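Local coordinates for putative ABC transporter, periplasmic binding protein, amino acid (PDB 2YJP), which binds L-cysteine, probably as the periplasmic solute receptor of an amino-acid ABC transporter, and also carries bound zinc ions, at residues A[100-105]-A[110-115]. The protein carries 1 engineered substitution. Sequence-based numbering, arbitrary orientation.
Sequences EFVLTE and VEYVRS. With ZN (zinc ion), chain G.
Tyr112 carries nearly all of the contact between the helix 109-114 and the end of the strand 99-103, and it shows how one long aromatic side chain can bridge segments whose nearest CA atoms, those of Thr104 and Tyr112, are 8.0 Å apart. The van der Waals part of the contact lies along the CD2-CE2 side of the ring. Val102 touches it with CG1, 4.0 Å from Tyr112 CE2; this methyl stands anti to the backbone N (chi1 171°) on a side chain that starts out toward the helix. Thr104 runs past the ring in the opposite direction and offers both its branches, OG1 at 3.8 Å and CG2 at 3.9 Å from Tyr112 CD2. Val102 CG1, Thr104 OG1 and the carbonyl oxygen of Leu103 all approach the ring obliquely.

No direct hydrogen bond joins the segments; the polar link is a water. It lies 2.7 Å from Tyr112 OH and accepts from Glu105 N at 3.0 Å, tying the far end of the tyrosine to the loop that follows the strand. Thr104 OG1 is held from within its own segment, donating to Val102 O at 3.1 Å from above the carbonyl plane. On the helix, Glu111 O is gripped twice by Ser115, through N and through OG, as the helix runs out.

Beyond the water-bridged amide, Glu105 reaches with a chain extended beyond CG to a zinc ion, bound through both carboxylate oxygens (OE2 at 2.1 Å) and shared with Asp192. The strand is at the edge of a parallel sheet, beside 57-61, and the whole is a strand-loop-helix connection of the alpha/beta fold of family 3 solute-binding proteins.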
ATOM      1  N   GLU A 100       8.232 -16.433   0.251  1.00 27.17           N
ATOM      2  CA  GLU A 100       6.991 -16.825  -0.423  1.00 27.57           C
ATOM      3  C   GLU A 100       6.067 -15.574  -0.421  1.00 25.08           C
ATOM      4  O   GLU A 100       5.543 -15.190   0.656  1.00 24.50           O
ATOM      5  CB  GLU A 100       6.365 -17.958   0.358  1.00 28.98           C
ATOM      6  CG  GLU A 100       5.240 -18.688  -0.339  1.00 34.63           C
ATOM      7  CD  GLU A 100       5.185 -20.195   0.087  1.00 43.11           C
ATOM      8  N   PHE A 101       5.899 -14.920  -1.579  1.00 22.89           N
ATOM      9  CA  PHE A 101       4.944 -13.784  -1.699  1.00 21.38           C
ATOM     10  C   PHE A 101       3.485 -14.217  -1.891  1.00 21.87           C
ATOM     11  O   PHE A 101       3.194 -14.986  -2.783  1.00 23.36           O
ATOM     12  CB  PHE A 101       5.273 -12.918  -2.898  1.00 20.77           C
ATOM     13  CG  PHE A 101       6.497 -12.114  -2.727  1.00 19.50           C
ATOM     14  CD1 PHE A 101       6.549 -11.084  -1.795  1.00 19.99           C
ATOM     15  CD2 PHE A 101       7.595 -12.390  -3.472  1.00 21.30           C
ATOM     16  CE1 PHE A 101       7.681 -10.356  -1.632  1.00 19.72           C
ATOM     17  CE2 PHE A 101       8.767 -11.646  -3.313  1.00 20.02           C
ATOM     18  CZ  PHE A 101       8.787 -10.638  -2.381  1.00 20.49           C
ATOM     19  N   VAL A 102       2.582 -13.682  -1.086  1.00 20.68           N
ATOM     20  CA  VAL A 102       1.216 -14.104  -1.089  1.00 21.34           C
ATOM     21  C   VAL A 102       0.429 -12.854  -1.495  1.00 21.02           C
ATOM     22  O   VAL A 102       0.505 -11.806  -0.837  1.00 20.43           O
ATOM     23  CB  VAL A 102       0.794 -14.611   0.335  1.00 22.49           C
ATOM     24  CG1 VAL A 102      -0.730 -14.850   0.413  1.00 22.28           C
ATOM     25  CG2 VAL A 102       1.583 -15.870   0.731  1.00 22.88           C
ATOM     26  N   LEU A 103      -0.293 -12.938  -2.597  1.00 20.98           N
ATOM     27  CA  LEU A 103      -1.022 -11.792  -3.082  1.00 20.77           C
ATOM     28  C   LEU A 103      -2.221 -11.562  -2.193  1.00 21.61           C
ATOM     29  O   LEU A 103      -3.023 -12.485  -1.924  1.00 22.52           O
ATOM     30  CB  LEU A 103      -1.443 -11.963  -4.555  1.00 21.47           C
ATOM     31  CG  LEU A 103      -0.311 -12.137  -5.571  1.00 22.43           C
ATOM     32  CD1 LEU A 103      -0.868 -12.147  -7.048  1.00 24.58           C
ATOM     33  CD2 LEU A 103       0.830 -11.151  -5.420  1.00 18.35           C
ATOM     34  N   THR A 104      -2.348 -10.337  -1.721  1.00 20.98           N
ATOM     35  CA  THR A 104      -3.364 -10.042  -0.739  1.00 22.53           C
ATOM     36  C   THR A 104      -4.249  -8.895  -1.202  1.00 22.26           C
ATOM     37  O   THR A 104      -3.705  -7.835  -1.447  1.00 22.26           O
ATOM     38  CB  THR A 104      -2.664  -9.597   0.590  1.00 22.97           C
ATOM     39  OG1 THR A 104      -1.678 -10.564   0.958  1.00 23.52           O
ATOM     40  CG2 THR A 104      -3.649  -9.536   1.742  1.00 22.99           C
ATOM     41  N   GLU A 105      -5.572  -9.072  -1.307  1.00 21.54           N
ATOM     42  CA  GLU A 105      -6.521  -7.899  -1.376  1.00 22.17           C
ATOM     43  C   GLU A 105      -6.401  -6.941  -0.174  1.00 21.31           C
ATOM     44  O   GLU A 105      -6.049  -7.371   0.955  1.00 20.98           O
ATOM     45  CB  GLU A 105      -7.970  -8.356  -1.417  1.00 22.87           C
ATOM     46  CG  GLU A 105      -8.246  -9.377  -2.543  1.00 29.25           C
ATOM     47  CD  GLU A 105      -9.703  -9.821  -2.656  1.00 33.18           C
ATOM     48  OE1 GLU A 105     -10.480  -9.641  -1.701  1.00 34.48           O
ATOM     49  OE2 GLU A 105     -10.089 -10.354  -3.729  1.00 39.59           O
ATOM     50  N   VAL A 110      -5.540  -7.825   7.279  1.00 20.75           N
ATOM     51  CA  VAL A 110      -5.672  -8.116   8.675  1.00 21.84           C
ATOM     52  C   VAL A 110      -5.916  -9.628   8.884  1.00 24.08           C
ATOM     53  O   VAL A 110      -5.168 -10.259   9.624  1.00 24.46           O
ATOM     54  CB  VAL A 110      -6.816  -7.270   9.335  1.00 23.13           C
ATOM     55  CG1 VAL A 110      -7.184  -7.824  10.734  1.00 22.38           C
ATOM     56  CG2 VAL A 110      -6.418  -5.793   9.411  1.00 21.39           C
ATOM     57  N   GLU A 111      -6.933 -10.188   8.225  1.00 24.51           N
ATOM     58  CA  GLU A 111      -7.226 -11.612   8.321  1.00 27.39           C
ATOM     59  C   GLU A 111      -6.034 -12.567   8.015  1.00 26.39           C
ATOM     60  O   GLU A 111      -5.884 -13.593   8.630  1.00 26.76           O
ATOM     61  CB  GLU A 111      -8.445 -11.963   7.428  1.00 28.35           C
ATOM     62  CG  GLU A 111      -8.790 -13.468   7.412  1.00 34.49           C
ATOM     63  CD  GLU A 111      -9.062 -14.045   8.824  1.00 44.58           C
ATOM     64  OE1 GLU A 111      -9.770 -13.431   9.642  1.00 47.16           O
ATOM     65  OE2 GLU A 111      -8.580 -15.137   9.157  1.00 48.55           O
ATOM     66  N   TYR A 112      -5.192 -12.198   7.067  1.00 25.49           N
ATOM     67  CA  TYR A 112      -4.154 -13.098   6.572  1.00 25.58           C
ATOM     68  C   TYR A 112      -3.030 -13.151   7.566  1.00 25.74           C
ATOM     69  O   TYR A 112      -2.426 -14.198   7.780  1.00 26.00           O
ATOM     70  CB  TYR A 112      -3.606 -12.592   5.227  1.00 24.41           C
ATOM     71  CG  TYR A 112      -4.343 -13.079   3.973  1.00 25.73           C
ATOM     72  CD1 TYR A 112      -5.638 -13.383   3.953  1.00 26.31           C
ATOM     73  CD2 TYR A 112      -3.712 -13.231   2.824  1.00 25.54           C
ATOM     74  CE1 TYR A 112      -6.270 -13.819   2.787  1.00 27.02           C
ATOM     75  CE2 TYR A 112      -4.349 -13.625   1.671  1.00 26.62           C
ATOM     76  CZ  TYR A 112      -5.608 -13.926   1.643  1.00 28.62           C
ATOM     77  OH  TYR A 112      -6.166 -14.342   0.445  1.00 29.54           O
ATOM     78  N   VAL A 113      -2.744 -12.005   8.171  1.00 25.21           N
ATOM     79  CA  VAL A 113      -1.706 -11.947   9.180  1.00 25.85           C
ATOM     80  C   VAL A 113      -2.231 -12.513  10.493  1.00 27.75           C
ATOM     81  O   VAL A 113      -1.495 -13.179  11.211  1.00 28.73           O
ATOM     82  CB  VAL A 113      -1.190 -10.476   9.336  1.00 25.88           C
ATOM     83  CG1 VAL A 113      -1.508  -9.927  10.579  1.00 25.87           C
ATOM     84  CG2 VAL A 113       0.111 -10.475   9.620  1.00 22.78           C
ATOM     85  N   ARG A 114      -3.511 -12.263  10.778  1.00 28.81           N
ATOM     86  CA  ARG A 114      -4.107 -12.735  12.014  1.00 31.49           C
ATOM     87  C   ARG A 114      -4.174 -14.261  12.072  1.00 32.90           C
ATOM     88  O   ARG A 114      -3.869 -14.864  13.109  1.00 33.65           O
ATOM     89  CB  ARG A 114      -5.527 -12.194  12.172  1.00 32.43           C
ATOM     90  CG  ARG A 114      -5.984 -12.150  13.608  1.00 38.21           C
ATOM     91  CD  ARG A 114      -7.483 -12.373  13.816  1.00 46.81           C
ATOM     92  NE  ARG A 114      -8.318 -11.826  12.757  1.00 48.41           N
ATOM     93  CZ  ARG A 114      -8.898 -10.630  12.792  1.00 52.37           C
ATOM     94  NH1 ARG A 114      -8.715  -9.821  13.841  1.00 51.71           N
ATOM     95  NH2 ARG A 114      -9.682 -10.251  11.773  1.00 51.60           N
ATOM     96  N   SER A 115      -4.615 -14.871  10.969  1.00 31.95           N
ATOM     97  CA  SER A 115      -4.846 -16.301  10.914  1.00 33.37           C
ATOM     98  C   SER A 115      -3.552 -17.091  10.672  1.00 33.15           C
ATOM     99  O   SER A 115      -3.594 -18.298  10.634  1.00 34.48           O
ATOM    100  CB  SER A 115      -5.853 -16.605   9.817  1.00 33.57           C
ATOM    101  OG  SER A 115      -5.275 -16.276   8.584  1.00 32.46           O
TER
HETATM  102 ZN    ZN G1272     -12.109 -10.601  -3.319  1.00 29.74          ZN
HETATM  103  O   HOH W   1      -6.416 -11.948  -0.777  1.00 27.59           O